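Local atomic coordinates of DUF2442 domain-containing protein (Nitrosomonas europaea, PDB entry 2AUW), a protein that is of unknown function but may bind DNA. Residues E15-R23 with E33-R41. Residues are numbered along the deposited sequence; the frame is centred on the assembly and turned at random. Where two conformers were deposited one is given.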
loop_
_atom_site.group_PDB
_atom_site.type_symbol
_atom_site.label_atom_id
_atom_site.label_comp_id
_atom_site.label_asym_id
_atom_site.label_seq_id
_atom_site.Cartn_x
_atom_site.Cartn_y
_atom_site.Cartn_z
ATOM N N GLU B 15 28.048 6.715 9.484
ATOM C CA GLU B 15 29.298 7.161 10.095
ATOM C C GLU B 15 30.378 6.100 9.892
ATOM O O GLU B 15 30.171 4.947 10.268
ATOM C CB GLU B 15 29.065 7.365 11.592
ATOM C CG GLU B 15 30.325 7.513 12.429
ATOM C CD GLU B 15 30.043 7.674 13.912
ATOM O OE1 GLU B 15 30.911 8.242 14.607
ATOM O OE2 GLU B 15 28.980 7.223 14.391
ATOM N N ALA B 16 31.522 6.502 9.328
ATOM C CA ALA B 16 32.663 5.609 9.176
ATOM C C ALA B 16 33.290 5.388 10.538
ATOM O O ALA B 16 33.661 6.368 11.226
ATOM C CB ALA B 16 33.682 6.225 8.230
ATOM N N LEU B 17 33.386 4.128 10.951
ATOM C CA LEU B 17 34.152 3.779 12.137
ATOM C C LEU B 17 35.590 3.416 11.693
ATOM O O LEU B 17 36.007 3.763 10.583
ATOM C CB LEU B 17 33.493 2.622 12.905
ATOM C CG LEU B 17 32.012 2.779 13.307
ATOM C CD1 LEU B 17 31.518 1.627 14.150
ATOM C CD2 LEU B 17 31.773 4.097 14.031
ATOM N N ALA B 18 36.333 2.705 12.538
ATOM C CA ALA B 18 37.612 2.113 12.098
ATOM C C ALA B 18 37.401 1.214 10.847
ATOM O O ALA B 18 36.434 0.444 10.796
ATOM C CB ALA B 18 38.240 1.340 13.239
ATOM N N PRO B 19 38.275 1.337 9.817
ATOM C CA PRO B 19 38.089 0.552 8.582
ATOM C C PRO B 19 37.944 -0.946 8.863
ATOM O O PRO B 19 38.743 -1.491 9.623
ATOM C CB PRO B 19 39.363 0.829 7.782
ATOM C CG PRO B 19 39.919 2.109 8.337
ATOM C CD PRO B 19 39.462 2.219 9.753
ATOM N N TYR B 20 36.935 -1.614 8.288
ATOM C CA TYR B 20 36.012 -1.015 7.326
ATOM C C TYR B 20 34.584 -1.101 7.821
ATOM O O TYR B 20 33.682 -1.557 7.101
ATOM C CB TYR B 20 36.153 -1.680 5.955
ATOM C CG TYR B 20 37.516 -1.427 5.376
ATOM C CD1 TYR B 20 38.556 -2.357 5.567
ATOM C CD2 TYR B 20 37.784 -0.255 4.682
ATOM C CE1 TYR B 20 39.836 -2.124 5.054
ATOM C CE2 TYR B 20 39.068 -0.005 4.159
ATOM C CZ TYR B 20 40.084 -0.959 4.350
ATOM O OH TYR B 20 41.344 -0.714 3.852
ATOM N N ARG B 21 34.378 -0.667 9.064
ATOM C CA ARG B 21 33.062 -0.747 9.712
ATOM C C ARG B 21 32.302 0.584 9.659
ATOM O O ARG B 21 32.900 1.646 9.834
ATOM C CB ARG B 21 33.214 -1.203 11.160
ATOM C CG ARG B 21 31.942 -1.736 11.799
ATOM C CD ARG B 21 32.262 -2.485 13.071
ATOM N NE ARG B 21 31.085 -3.055 13.733
ATOM C CZ ARG B 21 30.602 -4.276 13.498
ATOM N NH1 ARG B 21 31.190 -5.064 12.608
ATOM N NH2 ARG B 21 29.528 -4.719 14.156
ATOM N N LEU B 22 30.989 0.511 9.417
ATOM C CA LEU B 22 30.115 1.700 9.398
ATOM C C LEU B 22 29.091 1.611 10.507
ATOM O O LEU B 22 28.758 0.526 10.943
ATOM C CB LEU B 22 29.401 1.832 8.051
ATOM C CG LEU B 22 30.214 1.889 6.758
ATOM C CD1 LEU B 22 29.275 1.624 5.574
ATOM C CD2 LEU B 22 30.997 3.213 6.608
ATOM N N ARG B 23 28.601 2.761 10.994
ATOM C CA ARG B 23 27.456 2.778 11.882
ATOM C C ARG B 23 26.299 3.454 11.113
ATOM O O ARG B 23 26.467 4.548 10.576
ATOM C CB ARG B 23 27.754 3.554 13.173
ATOM C CG ARG B 23 26.555 3.582 14.111
ATOM C CD ARG B 23 26.781 4.497 15.309
ATOM N NE ARG B 23 28.058 4.214 15.946
ATOM C CZ ARG B 23 28.299 3.182 16.750
ATOM N NH1 ARG B 23 27.334 2.317 17.049
ATOM N NH2 ARG B 23 29.521 3.027 17.270
ATOM N N GLU B 33 25.544 -1.536 13.051
ATOM C CA GLU B 33 26.883 -1.479 12.498
ATOM C C GLU B 33 27.037 -2.589 11.462
ATOM O O GLU B 33 26.370 -3.622 11.515
ATOM C CB GLU B 33 27.958 -1.598 13.596
ATOM C CG GLU B 33 27.979 -0.381 14.596
ATOM C CD GLU B 33 29.047 -0.490 15.697
ATOM O OE1 GLU B 33 29.934 -1.371 15.620
ATOM O OE2 GLU B 33 28.995 0.338 16.645
ATOM N N VAL B 34 27.945 -2.363 10.529
ATOM C CA VAL B 34 28.087 -3.314 9.423
ATOM C C VAL B 34 29.486 -3.187 8.831
ATOM O O VAL B 34 29.990 -2.065 8.615
ATOM C CB VAL B 34 27.022 -3.031 8.333
ATOM C CG1 VAL B 34 27.184 -1.633 7.758
ATOM C CG2 VAL B 34 27.049 -4.135 7.202
ATOM N N ASP B 35 30.093 -4.331 8.541
ATOM C CA ASP B 35 31.408 -4.349 7.888
ATOM C C ASP B 35 31.194 -4.407 6.385
ATOM O O ASP B 35 30.376 -5.211 5.888
ATOM C CB ASP B 35 32.195 -5.570 8.355
ATOM C CG ASP B 35 33.680 -5.452 8.064
ATOM O OD1 ASP B 35 34.070 -5.444 6.893
ATOM O OD2 ASP B 35 34.451 -5.358 9.024
ATOM N N VAL B 36 31.898 -3.544 5.658
ATOM C CA VAL B 36 31.834 -3.545 4.195
ATOM C C VAL B 36 33.200 -3.869 3.556
ATOM O O VAL B 36 33.347 -3.721 2.364
ATOM C CB VAL B 36 31.274 -2.228 3.585
ATOM C CG1 VAL B 36 29.789 -2.068 3.920
ATOM C CG2 VAL B 36 32.096 -0.990 4.072
ATOM N N GLY B 37 34.169 -4.270 4.369
ATOM C CA GLY B 37 35.549 -4.525 3.906
ATOM C C GLY B 37 35.624 -5.634 2.862
ATOM O O GLY B 37 36.305 -5.499 1.844
ATOM N N ASP B 38 34.916 -6.719 3.131
ATOM C CA ASP B 38 34.867 -7.884 2.237
ATOM C C ASP B 38 34.297 -7.527 0.848
ATOM O O ASP B 38 34.879 -7.889 -0.186
ATOM C CB ASP B 38 34.051 -9.020 2.890
ATOM C CG ASP B 38 34.801 -9.738 4.025
ATOM O OD1 ASP B 38 36.038 -9.599 4.144
ATOM O OD2 ASP B 38 34.142 -10.492 4.798
ATOM N N ILE B 39 33.170 -6.810 0.807
ATOM C CA ILE B 39 32.575 -6.415 -0.470
ATOM C C ILE B 39 33.447 -5.417 -1.235
ATOM O O ILE B 39 33.632 -5.567 -2.449
ATOM C CB ILE B 39 31.068 -5.933 -0.374
ATOM C CG1 ILE B 39 30.517 -5.578 -1.756
ATOM C CG2 ILE B 39 30.967 -4.701 0.469
ATOM C CD1 ILE B 39 30.410 -6.724 -2.751
ATOM N N LEU B 40 33.988 -4.407 -0.542
ATOM C CA LEU B 40 34.918 -3.449 -1.186
ATOM C C LEU B 40 36.097 -4.183 -1.874
ATOM O O LEU B 40 36.451 -3.871 -3.013
ATOM C CB LEU B 40 35.450 -2.460 -0.160
ATOM C CG LEU B 40 34.454 -1.435 0.421
ATOM C CD1 LEU B 40 35.127 -0.744 1.617
ATOM C CD2 LEU B 40 33.982 -0.405 -0.623
ATOM N N ARG B 41 36.677 -5.161 -1.181
ATOM C CA ARG B 41 37.820 -5.937 -1.704
ATOM C C ARG B 41 37.470 -6.769 -2.941
ATOM O O ARG B 41 38.356 -7.148 -3.739
ATOM C CB ARG B 41 38.328 -6.881 -0.622
ATOM C CG ARG B 41 39.102 -6.185 0.462
ATOM C CD ARG B 41 39.766 -7.187 1.379
ATOM N NE ARG B 41 38.874 -7.684 2.427
ATOM C CZ ARG B 41 38.616 -7.033 3.564
ATOM N NH1 ARG B 41 39.167 -5.846 3.792
ATOM N NH2 ARG B 41 37.800 -7.566 4.470
HETATM O O HOH W 1 36.862 -4.343 8.579
#
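R21 NE donates to E33 OE1 at 2.8 Å, nearly straight at 173° and in the guanidinium plane. E33 OE1 accepts with its anti lone pair, and the carboxylate stands 75° to the guanidinium. CG anti to the backbone N (chi1 -162°) and an extended chain bring R21 NE to the carboxylate; one guanidinium face lies over E33 C and V34 N. E33 OE2 forms a salt bridge to R23 NH1 but sits above the R23 guanidinium face; the 2.6 Å spacing is suspiciously short and doubtful. A long salt bridge from R23 NE to E15 OE2 extends the charge network across all three strands, while L17 CD1 packs on E33 CD at 3.6 Å.

Strands 21-26 and 31-35 form an antiparallel beta hairpin, the middle and last strands of a three-stranded meander. L22 and V34 form a hydrogen-bonded pair, flanked by the non-hydrogen-bonded pairs R21-D35 and R23-E33. The L22 and V34 side chains leave by the face away from the charges, V34 against helix 76-86 and L22 against F55. L22 CD1 also meets V36 CG1 at 4.1 Å.

Where the strand gives way to helix 37-42, V36 N, at the N-cap, donates to Y20 O at 3.0 Å. D35 closes an Asx turn, its OD1 taking G37 N at 2.8 Å, while a water accepts from Y20 N, in the cis P19-Y20 peptide, and donates to D35 OD2. Y20 CB rests 3.6 Å from G37 CA. L40 CD1 meets ring atom CD2 and R41 NH1 lies near CD1 and CE1, guanidinium and ring steeply inclined. The ring stacks edge-to-face with F55, and its OH hydrogen-bonds L50 O.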